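IPT/TIG domain-containing protein BACOVA_02650 (Bacteroides ovatus, PDB 5E7H) binds polysaccharide at the cell surface and probably captures xyloglucan there before its transport into the periplasm for degradation. Local coordinates at residues 6-11 and 19-24; 66-71 and 81-86; 99-104 and 136-141; 126-131 and 245-250; 178-183 and 231-236. All blocks are in the same frame, centred on the assembly; numbering follows the deposited sequence. Where two conformers were deposited one is given.

Interaction 1 of 5, residues 6-11 and 19-24; sequences TAVSST and VTITGQ
Thr6 and Ala7 both face Thr22, a classic beta bulge in the antiparallel hairpin that pairs strands 4-8 and 18-24 of the IPT/TIG domain, an immunoglobulin-like E-set fold. The carbonyl oxygen of Thr22 takes the N-H of Thr6 at 2.8 Å and, more weakly, that of Ala7, so two donors share one acceptor. In return Thr22 N binds Ala7 O.

The Thr22 side chain adds a hydroxyl contact to the bulge. Its CB comes within 3.7 Å of Thr6 OG1, and at chi1 64° the hydroxyl sits between the backbone N and the carbonyl carbon, which turns OG1 over the doubled residues. There OG1 lies against the methyl CB of Ala7 and, in one of the two conformers of Thr6, shares a hydrogen bond with Thr6 OG1 at 2.9 Å, the two threonine side chains then crossing at about a right angle. On the other face of the sheet, Val8 CG1 packs on Val19 CG1 and Ile21 CG1, while Val19 and Ile21 continue onto Phe56 and Ile54 of strand 53-57.

Beyond Val8 the strand ends, but the ladder continues by one rung. Ser9 N donates to Thr20 O, and the serine hydroxyl replaces a backbone carbonyl as the returning acceptor: Thr20 N meets Ser9 OG at 3.0 Å, with an almost straight N-H...O angle of 176°.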
# COMPACT_ATOMS: atom_id res chain seq x y z
N THR A 6 7.17 11.55 -12.80
CA THR A 6 7.88 10.27 -12.92
C THR A 6 7.45 9.24 -11.86
O THR A 6 7.55 8.04 -12.11
CB THR A 6 9.41 10.46 -12.84
OG1 THR A 6 9.75 11.16 -11.64
CG2 THR A 6 9.90 11.26 -14.04
N ALA A 7 6.99 9.69 -10.69
CA ALA A 7 6.52 8.76 -9.67
C ALA A 7 5.64 9.46 -8.64
O ALA A 7 5.78 10.67 -8.42
CB ALA A 7 7.69 8.10 -8.98
N VAL A 8 4.73 8.71 -8.04
CA VAL A 8 3.90 9.17 -6.94
C VAL A 8 4.12 8.21 -5.77
O VAL A 8 4.23 7.00 -5.97
CB VAL A 8 2.42 9.23 -7.31
CG1 VAL A 8 1.59 9.79 -6.18
CG2 VAL A 8 2.22 10.10 -8.56
N SER A 9 4.22 8.76 -4.56
CA SER A 9 4.60 7.97 -3.39
C SER A 9 3.65 6.81 -3.10
O SER A 9 4.08 5.73 -2.63
CB SER A 9 4.70 8.89 -2.17
OG SER A 9 3.49 9.60 -1.97
N SER A 10 2.36 6.98 -3.38
CA SER A 10 1.38 5.92 -3.17
C SER A 10 0.16 6.14 -4.05
O SER A 10 -0.14 7.28 -4.40
CB SER A 10 0.96 5.87 -1.71
OG SER A 10 -0.07 4.91 -1.51
N THR A 11 -0.51 5.05 -4.41
CA THR A 11 -1.82 5.14 -5.08
C THR A 11 -2.96 5.30 -4.07
O THR A 11 -4.08 5.61 -4.47
CB THR A 11 -2.09 3.90 -5.95
OG1 THR A 11 -2.13 2.74 -5.14
CG2 THR A 11 -1.03 3.72 -7.03
N VAL A 19 1.85 13.11 0.69
CA VAL A 19 1.95 12.61 -0.68
C VAL A 19 3.12 13.31 -1.34
O VAL A 19 3.23 14.52 -1.24
CB VAL A 19 0.67 12.90 -1.48
CG1 VAL A 19 0.72 12.23 -2.87
CG2 VAL A 19 -0.55 12.42 -0.72
N THR A 20 3.98 12.54 -1.99
CA THR A 20 5.14 13.09 -2.67
C THR A 20 5.09 12.69 -4.14
O THR A 20 4.80 11.55 -4.45
CB THR A 20 6.46 12.60 -2.04
OG1 THR A 20 6.47 12.92 -0.65
CG2 THR A 20 7.64 13.28 -2.69
N ILE A 21 5.33 13.66 -5.01
CA ILE A 21 5.34 13.44 -6.45
C ILE A 21 6.69 13.87 -6.99
O ILE A 21 7.10 14.98 -6.78
CB ILE A 21 4.24 14.24 -7.16
CG1 ILE A 21 2.87 13.87 -6.58
CG2 ILE A 21 4.29 13.99 -8.67
CD1 ILE A 21 1.75 14.75 -7.09
N THR A 22 7.37 12.97 -7.69
CA THR A 22 8.63 13.33 -8.33
C THR A 22 8.42 13.53 -9.83
O THR A 22 7.51 12.95 -10.43
CB THR A 22 9.70 12.26 -8.12
OG1 THR A 22 9.29 11.05 -8.75
CG2 THR A 22 9.91 11.98 -6.65
N GLY A 23 9.27 14.34 -10.43
CA GLY A 23 9.13 14.64 -11.84
C GLY A 23 10.08 15.73 -12.24
O GLY A 23 11.17 15.85 -11.69
N GLN A 24 9.64 16.55 -13.18
CA GLN A 24 10.48 17.61 -13.71
C GLN A 24 9.65 18.83 -14.04
O GLN A 24 8.48 18.71 -14.41
CB GLN A 24 11.23 17.12 -14.95
CG GLN A 24 12.28 16.06 -14.67
CD GLN A 24 12.87 15.47 -15.93
OE1 GLN A 24 12.18 15.30 -16.94
NE2 GLN A 24 14.16 15.15 -15.89

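Interaction 2 of 5, residues 66-71 and 81-86; sequences GHISVT and EIFYPL
A single antiparallel bridge, Gly66 with Phe83, ties the approach to strand 68-72 to the loop between strands 75-78 and 89-91, in the IPT/TIG part of the chain, a short beta pairing of one bridge. Phe83 N donates to Gly66 O at 2.8 Å, and Gly66 N returns a longer bond to Phe83 O, lying in the plane of that carbonyl. The CA of Ile82 also leans on Gly66 O in a CA-H...O contact.

Side chains add to the bridge. His67 swings its imidazole back over the loop, and ND1 gives a weak hydrogen bond to Glu81 O at 3.0 Å, bent to 130° at the hydrogen. Its CE1 rests 3.7 Å from Ile82 CG1, so the ring meets one polar and one apolar neighbour. Ile68 reaches the loop by its far end: with CG1 beside the backbone N (chi1 -58°) and the chain then extended, CD1 is carried over the centre of the Phe83 ring. This is a CH-pi contact, CD1 standing 3.8 Å from the Phe83 centroid and only 12° off the normal. The opposite face of the same ring receives Tyr84 CD2, nearer the rim.

Phe83 thus lies between an isoleucine and a tyrosine, and also touches Pro13 and Ile34. Around this core, strand 31-34 packs on Ile68 and Phe83, the side chain of Asn35 donates to Phe83 O, and strand 75-78 meets His67 through Glu78.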
# COMPACT_ATOMS: atom_id res chain seq x y z
N GLY A 66 -9.37 8.13 -9.95
CA GLY A 66 -9.06 9.23 -10.84
C GLY A 66 -7.57 9.40 -10.98
O GLY A 66 -6.81 8.45 -10.78
N HIS A 67 -7.15 10.61 -11.35
CA HIS A 67 -5.73 10.92 -11.47
C HIS A 67 -5.43 12.25 -10.80
O HIS A 67 -6.32 13.08 -10.63
CB HIS A 67 -5.32 10.98 -12.93
CG HIS A 67 -5.59 9.70 -13.66
ND1 HIS A 67 -4.68 8.67 -13.69
CD2 HIS A 67 -6.67 9.27 -14.35
CE1 HIS A 67 -5.19 7.66 -14.38
NE2 HIS A 67 -6.40 8.00 -14.79
N ILE A 68 -4.17 12.44 -10.44
CA ILE A 68 -3.69 13.74 -9.99
C ILE A 68 -3.24 14.57 -11.18
O ILE A 68 -2.50 14.09 -12.04
CB ILE A 68 -2.54 13.59 -8.99
CG1 ILE A 68 -2.97 12.76 -7.77
CG2 ILE A 68 -2.02 14.97 -8.56
CD1 ILE A 68 -1.85 12.44 -6.82
N SER A 69 -3.72 15.82 -11.25
CA SER A 69 -3.31 16.77 -12.29
C SER A 69 -2.49 17.89 -11.66
O SER A 69 -2.93 18.52 -10.70
CB SER A 69 -4.52 17.36 -13.01
OG SER A 69 -5.23 16.34 -13.69
N VAL A 70 -1.32 18.16 -12.23
CA VAL A 70 -0.43 19.22 -11.76
C VAL A 70 -0.32 20.28 -12.85
O VAL A 70 0.06 19.98 -13.97
CB VAL A 70 0.98 18.68 -11.41
CG1 VAL A 70 1.90 19.82 -10.95
CG2 VAL A 70 0.88 17.60 -10.35
N THR A 71 -0.67 21.52 -12.50
CA THR A 71 -0.49 22.64 -13.43
C THR A 71 0.73 23.45 -13.01
O THR A 71 0.84 23.86 -11.85
CB THR A 71 -1.72 23.56 -13.47
OG1 THR A 71 -2.87 22.81 -13.89
CG2 THR A 71 -1.51 24.70 -14.46
N GLU A 81 -0.66 6.54 -13.23
CA GLU A 81 -1.32 5.61 -12.32
C GLU A 81 -2.69 6.09 -11.91
O GLU A 81 -2.89 7.28 -11.70
CB GLU A 81 -0.51 5.43 -11.02
CG GLU A 81 0.86 4.84 -11.14
CD GLU A 81 1.51 4.69 -9.77
OE1 GLU A 81 1.31 5.58 -8.91
OE2 GLU A 81 2.20 3.68 -9.56
N ILE A 82 -3.62 5.17 -11.72
CA ILE A 82 -4.90 5.52 -11.13
C ILE A 82 -4.70 5.76 -9.64
O ILE A 82 -4.21 4.89 -8.91
CB ILE A 82 -5.96 4.43 -11.38
CG1 ILE A 82 -6.24 4.39 -12.88
CG2 ILE A 82 -7.21 4.71 -10.60
CD1 ILE A 82 -7.25 3.34 -13.31
N PHE A 83 -5.06 6.97 -9.21
CA PHE A 83 -5.01 7.40 -7.81
C PHE A 83 -6.31 7.03 -7.08
O PHE A 83 -7.40 7.22 -7.61
CB PHE A 83 -4.78 8.92 -7.75
CG PHE A 83 -4.39 9.42 -6.37
CD1 PHE A 83 -3.18 9.07 -5.82
CD2 PHE A 83 -5.25 10.24 -5.66
CE1 PHE A 83 -2.83 9.51 -4.54
CE2 PHE A 83 -4.91 10.70 -4.40
CZ PHE A 83 -3.70 10.33 -3.84
N TYR A 84 -6.17 6.46 -5.88
CA TYR A 84 -7.28 5.95 -5.06
C TYR A 84 -8.11 4.94 -5.87
O TYR A 84 -9.30 5.12 -6.13
CB TYR A 84 -8.14 7.09 -4.47
CG TYR A 84 -7.81 7.32 -3.00
CD1 TYR A 84 -8.71 6.96 -2.00
CD2 TYR A 84 -6.58 7.84 -2.61
CE1 TYR A 84 -8.39 7.15 -0.66
CE2 TYR A 84 -6.27 8.05 -1.27
CZ TYR A 84 -7.18 7.69 -0.31
OH TYR A 84 -6.87 7.85 1.03
N PRO A 85 -7.44 3.84 -6.27
CA PRO A 85 -8.11 2.77 -7.01
C PRO A 85 -8.99 1.94 -6.08
O PRO A 85 -8.68 0.79 -5.75
CB PRO A 85 -6.95 1.96 -7.58
CG PRO A 85 -5.90 2.08 -6.58
CD PRO A 85 -6.01 3.53 -6.09
N LEU A 86 -10.08 2.55 -5.64
CA LEU A 86 -10.96 1.94 -4.64
C LEU A 86 -11.47 0.57 -5.09
O LEU A 86 -11.63 -0.34 -4.26
CB LEU A 86 -12.12 2.88 -4.34
CG LEU A 86 -11.64 4.14 -3.61
CD1 LEU A 86 -12.70 5.23 -3.81
CD2 LEU A 86 -11.36 3.89 -2.13

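Interaction 3 of 5, residues 99-104 and 136-141; sequences HVWGDC and WKQSYS
Trp101 and Tyr140 lay their rings nearly parallel, planes 21° apart, but slid until they barely overlap. Instead, Tyr140 CB sits over the five-membered ring of Trp101, a CH-pi contact 3.5 Å from its centroid, while Trp101 NE1 lies above the rim of the tyrosine ring. The indole adopts this position because CG stands between backbone N and carbonyl carbon (chi1 65°), folding it across the neighbouring strand.

Beneath the rings is a classic beta bulge: Val100 N and Trp101 N both donate to Tyr140 O, in its carbonyl plane. On the other face His99 brings the edge of its imidazole to Ser139, ND1 and OG sharing a hydrogen bond of 2.8 Å. Past Gly102, beyond the strand, the bent side chain of Gln138 reaches across, and OE1 takes the N-H of Asp103 at 2.9 Å, at 177° but from above the amide plane. The extended Lys137 chain runs obliquely over the Asp103 carboxylate.

Asp103 OD1 and Lys137 NZ remain 4.4 Å apart, bridged by water, weakly on the aspartate side; the ammonium also binds Thr126 O. The charges probably attract through the water without forming a salt bridge; the direct bonds across this part of the xyloglucan-binding domain use neither.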
# COMPACT_ATOMS: atom_id res chain seq x y z
N HIS A 99 -11.28 -10.30 8.53
CA HIS A 99 -10.47 -11.18 9.35
C HIS A 99 -11.26 -12.41 9.79
O HIS A 99 -12.42 -12.28 10.21
CB HIS A 99 -9.99 -10.40 10.58
CG HIS A 99 -9.26 -11.22 11.58
ND1 HIS A 99 -7.93 -11.54 11.46
CD2 HIS A 99 -9.67 -11.72 12.77
CE1 HIS A 99 -7.56 -12.25 12.51
NE2 HIS A 99 -8.59 -12.37 13.33
N VAL A 100 -10.67 -13.59 9.69
CA VAL A 100 -11.31 -14.81 10.18
C VAL A 100 -10.73 -15.26 11.53
O VAL A 100 -11.47 -15.46 12.49
CB VAL A 100 -11.19 -15.97 9.17
CG1 VAL A 100 -11.99 -17.20 9.62
CG2 VAL A 100 -11.65 -15.49 7.79
N TRP A 101 -9.41 -15.43 11.58
CA TRP A 101 -8.75 -15.90 12.80
C TRP A 101 -7.28 -15.50 12.79
O TRP A 101 -6.72 -15.16 11.75
CB TRP A 101 -8.90 -17.43 12.99
CG TRP A 101 -8.23 -18.29 11.95
CD1 TRP A 101 -8.83 -18.85 10.86
CD2 TRP A 101 -6.85 -18.68 11.90
NE1 TRP A 101 -7.91 -19.57 10.13
CE2 TRP A 101 -6.69 -19.48 10.75
CE3 TRP A 101 -5.74 -18.44 12.72
CZ2 TRP A 101 -5.46 -20.04 10.40
CZ3 TRP A 101 -4.53 -19.00 12.37
CH2 TRP A 101 -4.39 -19.77 11.21
N GLY A 102 -6.68 -15.51 13.98
CA GLY A 102 -5.28 -15.17 14.13
C GLY A 102 -5.02 -14.33 15.36
O GLY A 102 -5.91 -13.64 15.87
N ASP A 103 -3.79 -14.41 15.85
CA ASP A 103 -3.31 -13.58 16.96
C ASP A 103 -2.78 -12.29 16.37
O ASP A 103 -1.69 -12.27 15.81
CB ASP A 103 -2.23 -14.33 17.74
CG ASP A 103 -1.78 -13.60 18.99
OD1 ASP A 103 -2.23 -12.47 19.25
OD2 ASP A 103 -0.94 -14.18 19.71
N CYS A 104 -3.56 -11.22 16.48
CA CYS A 104 -3.18 -9.91 15.93
C CYS A 104 -4.09 -8.87 16.57
O CYS A 104 -4.89 -9.19 17.45
CB CYS A 104 -3.29 -9.90 14.41
SG CYS A 104 -4.99 -10.15 13.78
N TRP A 136 3.85 -17.11 15.44
CA TRP A 136 3.69 -16.03 16.41
C TRP A 136 2.38 -15.30 16.18
O TRP A 136 1.35 -15.73 16.73
CB TRP A 136 4.90 -15.10 16.35
CG TRP A 136 4.79 -13.95 17.30
CD1 TRP A 136 4.47 -14.00 18.62
CD2 TRP A 136 5.00 -12.58 16.99
NE1 TRP A 136 4.46 -12.72 19.15
CE2 TRP A 136 4.79 -11.84 18.17
CE3 TRP A 136 5.33 -11.90 15.81
CZ2 TRP A 136 4.91 -10.45 18.21
CZ3 TRP A 136 5.45 -10.52 15.85
CH2 TRP A 136 5.23 -9.81 17.04
N LYS A 137 2.38 -14.25 15.36
CA LYS A 137 1.18 -13.45 15.15
C LYS A 137 0.83 -13.44 13.68
O LYS A 137 1.71 -13.48 12.81
CB LYS A 137 1.36 -12.01 15.69
CG LYS A 137 1.32 -11.99 17.22
CD LYS A 137 1.20 -10.60 17.84
CE LYS A 137 1.11 -10.75 19.35
NZ LYS A 137 0.84 -9.44 20.00
N GLN A 138 -0.47 -13.40 13.39
CA GLN A 138 -0.92 -13.54 12.02
C GLN A 138 -2.39 -13.16 11.89
O GLN A 138 -3.12 -13.09 12.88
CB GLN A 138 -0.70 -14.99 11.54
CG GLN A 138 -1.52 -16.06 12.30
CD GLN A 138 -1.10 -16.29 13.74
OE1 GLN A 138 -1.94 -16.26 14.65
NE2 GLN A 138 0.17 -16.60 13.94
N SER A 139 -2.81 -12.93 10.65
CA SER A 139 -4.22 -12.82 10.31
C SER A 139 -4.53 -13.68 9.11
O SER A 139 -3.93 -13.48 8.04
CB SER A 139 -4.59 -11.38 10.03
OG SER A 139 -5.91 -11.29 9.51
N TYR A 140 -5.43 -14.63 9.30
CA TYR A 140 -6.05 -15.39 8.21
C TYR A 140 -7.32 -14.64 7.87
O TYR A 140 -8.23 -14.56 8.69
CB TYR A 140 -6.33 -16.83 8.65
CG TYR A 140 -6.86 -17.75 7.56
CD1 TYR A 140 -8.11 -17.55 7.01
CD2 TYR A 140 -6.11 -18.84 7.14
CE1 TYR A 140 -8.60 -18.41 6.02
CE2 TYR A 140 -6.60 -19.70 6.16
CZ TYR A 140 -7.84 -19.47 5.62
OH TYR A 140 -8.34 -20.32 4.64
N SER A 141 -7.38 -14.09 6.66
CA SER A 141 -8.51 -13.27 6.24
C SER A 141 -9.17 -13.80 4.98
O SER A 141 -8.63 -14.69 4.32
CB SER A 141 -8.04 -11.82 5.99
OG SER A 141 -7.66 -11.18 7.20
O HOH W 1 -1.89 -9.11 19.25
O HOH W 2 0.28 -16.72 18.94

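Interaction 4 of 5, residues 126-131 and 245-250; sequences TGTVSA and QATIEV. With ACT (acetate ion), chain H.
Thr128 and Thr247 face each other across a non-hydrogen-bonded pair, and their hydroxyls supply a bond where the backbone makes none between them: OG1 to OG1 is 2.9 Å. Both hydroxyls lie beside their own backbone N, chi1 -50° and -64°, which brings the two together as the side chains cross. Two residues along, at the next non-hydrogen-bonded pair, Thr126 and Glu249 run side by side in the same direction, with Thr126 CG2 3.7 Å from Glu249 CG. The glutamate's tip goes elsewhere, to Tyr251.

This first shell is set by four backbone bonds in two antiparallel hydrogen-bonded pairs, Gly127 with Ile248 and Val129 with Ala246. The straightest is Val129 N to Ala246 O, 2.8 Å and 171°. On the face of Val129, Ala246 and Ile248, Trp136 covers the valine and the isoleucine, and Pro175 covers the alanine and the isoleucine. Gly127 marks a corner in the chain, with backbone angles that favour glycine, and its bare CA lies beside an acetate ion.

That acetate, probably from the crystallisation liquor, accepts the N-H of Thr128 at 3.0 Å through OXT. Here Thr128 N points away from strand 246-259, as the N-H of a residue in a non-hydrogen-bonded pair does, and so can serve an outside acceptor. In the xyloglucan-binding domain, strand 128-129 thus presents a backbone donor able to bind a small anion.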
# COMPACT_ATOMS: atom_id res chain seq x y z
N THR A 126 1.94 -6.45 16.39
CA THR A 126 2.74 -5.69 17.33
C THR A 126 3.10 -6.57 18.51
O THR A 126 2.36 -7.49 18.88
CB THR A 126 2.00 -4.45 17.84
OG1 THR A 126 1.01 -4.83 18.82
CG2 THR A 126 1.35 -3.67 16.70
N GLY A 127 4.22 -6.26 19.15
CA GLY A 127 4.58 -6.93 20.36
C GLY A 127 5.95 -7.56 20.32
O GLY A 127 6.72 -7.37 19.38
N THR A 128 6.22 -8.36 21.34
CA THR A 128 7.52 -8.97 21.52
C THR A 128 7.48 -10.43 21.08
O THR A 128 6.55 -11.15 21.43
CB THR A 128 7.95 -8.88 22.97
OG1 THR A 128 7.81 -7.54 23.44
CG2 THR A 128 9.38 -9.27 23.10
N VAL A 129 8.50 -10.84 20.32
CA VAL A 129 8.60 -12.22 19.83
C VAL A 129 9.96 -12.80 20.19
O VAL A 129 10.99 -12.14 20.07
CB VAL A 129 8.34 -12.29 18.29
CG1 VAL A 129 9.28 -11.40 17.49
CG2 VAL A 129 8.39 -13.76 17.79
N SER A 130 9.96 -14.04 20.67
CA SER A 130 11.21 -14.70 21.04
C SER A 130 12.10 -14.93 19.82
O SER A 130 11.65 -14.84 18.68
CB SER A 130 10.94 -16.04 21.72
OG SER A 130 10.66 -17.02 20.74
N ALA A 131 13.37 -15.26 20.07
CA ALA A 131 14.26 -15.74 19.03
C ALA A 131 13.68 -17.00 18.38
O ALA A 131 12.90 -17.72 19.01
CB ALA A 131 15.66 -16.05 19.61
N GLN A 245 15.39 -12.18 20.49
CA GLN A 245 14.10 -11.58 20.75
C GLN A 245 14.03 -10.21 20.08
O GLN A 245 15.04 -9.54 19.94
CB GLN A 245 13.90 -11.47 22.27
CG GLN A 245 12.57 -10.89 22.72
CD GLN A 245 12.48 -10.72 24.24
OE1 GLN A 245 11.60 -10.01 24.73
NE2 GLN A 245 13.39 -11.34 25.00
N ALA A 246 12.83 -9.82 19.68
CA ALA A 246 12.62 -8.51 19.08
C ALA A 246 11.23 -8.03 19.40
O ALA A 246 10.31 -8.82 19.57
CB ALA A 246 12.80 -8.59 17.58
N THR A 247 11.05 -6.71 19.40
CA THR A 247 9.74 -6.13 19.57
C THR A 247 9.49 -5.32 18.32
O THR A 247 10.37 -4.58 17.88
CB THR A 247 9.67 -5.30 20.87
OG1 THR A 247 9.87 -6.18 21.99
CG2 THR A 247 8.35 -4.58 21.01
N ILE A 248 8.33 -5.51 17.71
CA ILE A 248 8.02 -4.78 16.49
C ILE A 248 6.64 -4.15 16.62
O ILE A 248 5.87 -4.51 17.50
CB ILE A 248 8.10 -5.68 15.23
CG1 ILE A 248 6.89 -6.64 15.13
CG2 ILE A 248 9.43 -6.47 15.23
CD1 ILE A 248 6.85 -7.48 13.85
N GLU A 249 6.35 -3.20 15.74
CA GLU A 249 5.04 -2.56 15.70
C GLU A 249 4.78 -2.19 14.25
O GLU A 249 5.35 -1.22 13.74
CB GLU A 249 4.98 -1.35 16.63
CG GLU A 249 3.62 -0.71 16.68
CD GLU A 249 3.55 0.50 17.59
OE1 GLU A 249 4.58 0.88 18.22
OE2 GLU A 249 2.45 1.06 17.69
N VAL A 250 3.95 -3.00 13.58
CA VAL A 250 3.74 -2.87 12.14
C VAL A 250 2.25 -2.88 11.86
O VAL A 250 1.52 -3.72 12.40
CB VAL A 250 4.42 -4.01 11.37
CG1 VAL A 250 4.25 -3.84 9.86
CG2 VAL A 250 5.90 -4.09 11.74
C ACT H . 2.96 -8.36 23.30
O ACT H . 2.26 -7.32 23.25
OXT ACT H . 4.18 -8.29 23.58
CH3 ACT H . 2.33 -9.70 23.01

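Interaction 5 of 5, residues 178-183 and 231-236; sequences QIAMCE and STHIGV
Strands 178-181 and 233-236 run antiparallel, 174° between their directions and 4.7 Å between their axes. Ala180 and Gly235 form the hydrogen-bonded pair, Ala180 N to Gly235 O and Gly235 N to Ala180 O, flanked by the non-hydrogen-bonded pairs Ile179 with Val236 and Met181 with Ile234. Cys182 N adds a last rung to His233 O at 2.9 Å, just where the chain leaves the strand through two residues with positive phi.

His233 spans this end. With CG anti to the backbone N (chi1 170°), its ring turns toward the departing chain, and ND1 accepts the N-H of Glu183 at 2.9 Å, the donor tilted 21° from the ring plane. ND1 is therefore unprotonated in this bond, while NE2 pairs with the hydroxyl of Tyr237: both ring nitrogens are engaged. The Glu183 carboxylate stands almost perpendicular to the imidazole, and its OE2 bonds to Tyr140 OH.

Ser231 packs against the same turn. Its OG accepts from His233 N in an ST turn and lies 3.3 Å from Cys182 CA. On the face away from Ala180, Met181 and Ile234 lie alongside each other, with Met181 CE 3.9 Å from Ile234 CD1; Leu162 and Phe226 cover the methionine. Ile179 and Met181 meet strand 160-168 and Ile234 meets strand 89-91, both of the other sheet; two sheets facing through apolar side chains are consistent with a beta-sandwich in the xyloglucan-binding domain.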
# COMPACT_ATOMS: atom_id res chain seq x y z
N GLN A 178 5.26 -13.42 5.99
CA GLN A 178 4.79 -14.27 4.89
C GLN A 178 3.45 -13.73 4.42
O GLN A 178 2.59 -13.42 5.24
CB GLN A 178 4.65 -15.73 5.36
CG GLN A 178 4.02 -16.65 4.32
CD GLN A 178 3.73 -18.03 4.82
OE1 GLN A 178 3.80 -18.32 6.01
NE2 GLN A 178 3.40 -18.89 3.89
N ILE A 179 3.27 -13.62 3.11
CA ILE A 179 1.96 -13.31 2.53
C ILE A 179 1.58 -14.48 1.62
O ILE A 179 2.34 -14.86 0.71
CB ILE A 179 1.96 -11.99 1.74
CG1 ILE A 179 2.37 -10.83 2.66
CG2 ILE A 179 0.58 -11.75 1.14
CD1 ILE A 179 2.48 -9.45 1.95
N ALA A 180 0.42 -15.07 1.89
CA ALA A 180 -0.06 -16.24 1.15
C ALA A 180 -1.48 -15.97 0.67
O ALA A 180 -2.22 -15.23 1.31
CB ALA A 180 -0.03 -17.47 2.01
N MET A 181 -1.84 -16.55 -0.47
CA MET A 181 -3.20 -16.48 -0.98
C MET A 181 -3.71 -17.87 -1.39
O MET A 181 -2.94 -18.73 -1.84
CB MET A 181 -3.27 -15.55 -2.18
CG MET A 181 -3.07 -14.09 -1.86
SD MET A 181 -3.04 -13.14 -3.38
CE MET A 181 -2.81 -11.51 -2.69
N CYS A 182 -5.01 -18.07 -1.23
CA CYS A 182 -5.72 -19.28 -1.68
C CYS A 182 -5.18 -20.58 -1.08
O CYS A 182 -5.29 -21.65 -1.68
CB CYS A 182 -5.68 -19.40 -3.19
SG CYS A 182 -6.33 -17.96 -4.05
N GLU A 183 -4.60 -20.46 0.11
CA GLU A 183 -3.98 -21.57 0.82
C GLU A 183 -2.92 -22.27 -0.03
O GLU A 183 -2.60 -23.43 0.21
CB GLU A 183 -5.04 -22.58 1.30
CG GLU A 183 -5.90 -21.99 2.41
CD GLU A 183 -6.68 -23.03 3.19
OE1 GLU A 183 -6.32 -24.22 3.14
OE2 GLU A 183 -7.67 -22.63 3.85
N SER A 231 -10.91 -19.95 -3.66
CA SER A 231 -10.54 -19.68 -2.27
C SER A 231 -10.38 -18.19 -2.08
O SER A 231 -9.75 -17.53 -2.90
CB SER A 231 -9.24 -20.37 -1.91
OG SER A 231 -8.80 -19.93 -0.62
N THR A 232 -10.97 -17.65 -1.02
CA THR A 232 -10.78 -16.23 -0.73
C THR A 232 -9.73 -15.98 0.35
O THR A 232 -9.60 -14.86 0.82
CB THR A 232 -12.09 -15.56 -0.34
OG1 THR A 232 -12.78 -16.37 0.60
CG2 THR A 232 -12.99 -15.40 -1.57
N HIS A 233 -8.93 -16.99 0.68
CA HIS A 233 -7.86 -16.80 1.65
C HIS A 233 -6.80 -15.79 1.23
O HIS A 233 -6.23 -15.88 0.15
CB HIS A 233 -7.18 -18.14 1.92
CG HIS A 233 -5.91 -18.03 2.71
ND1 HIS A 233 -4.69 -18.46 2.22
CD2 HIS A 233 -5.68 -17.59 3.97
CE1 HIS A 233 -3.77 -18.28 3.15
NE2 HIS A 233 -4.34 -17.75 4.21
N ILE A 234 -6.53 -14.85 2.13
CA ILE A 234 -5.26 -14.11 2.12
C ILE A 234 -4.78 -14.14 3.55
O ILE A 234 -5.57 -13.91 4.48
CB ILE A 234 -5.41 -12.66 1.56
CG1 ILE A 234 -4.07 -11.94 1.60
CG2 ILE A 234 -6.47 -11.88 2.34
CD1 ILE A 234 -4.07 -10.59 0.90
N GLY A 235 -3.49 -14.40 3.73
CA GLY A 235 -2.92 -14.53 5.07
C GLY A 235 -1.65 -13.73 5.17
O GLY A 235 -0.84 -13.70 4.24
N VAL A 236 -1.49 -13.05 6.31
CA VAL A 236 -0.28 -12.30 6.64
C VAL A 236 0.26 -12.89 7.95
O VAL A 236 -0.43 -12.90 8.97
CB VAL A 236 -0.56 -10.79 6.78
CG1 VAL A 236 0.68 -10.03 7.23
CG2 VAL A 236 -1.11 -10.23 5.46
O HOH W 3 -9.58 -21.81 1.07

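These two domains form the C-terminal part of a longer protein. Interactions 1 and 2 come first, in the IPT/TIG domain, centres 11 Å apart, and touch where Thr11 O meets Tyr84 N. Interactions 3, 4 and 5 belong to the xyloglucan-binding domain, about 29 to 37 Å away centre to centre. Segments of interactions 3 and 4 alternate along the chain; interaction 5 opens after interaction 3 closes and falls between the segments of interaction 4. Interactions 3 and 5 share a five-stranded sheet, where Tyr140 meets Glu183 and His233; interaction 4 lies in another sheet, linked to interaction 3 by Lys137 and Trp136. Ser10 and Thr11 also join the domains, bonding to Gln163, Glu165, Gln209 and Arg256.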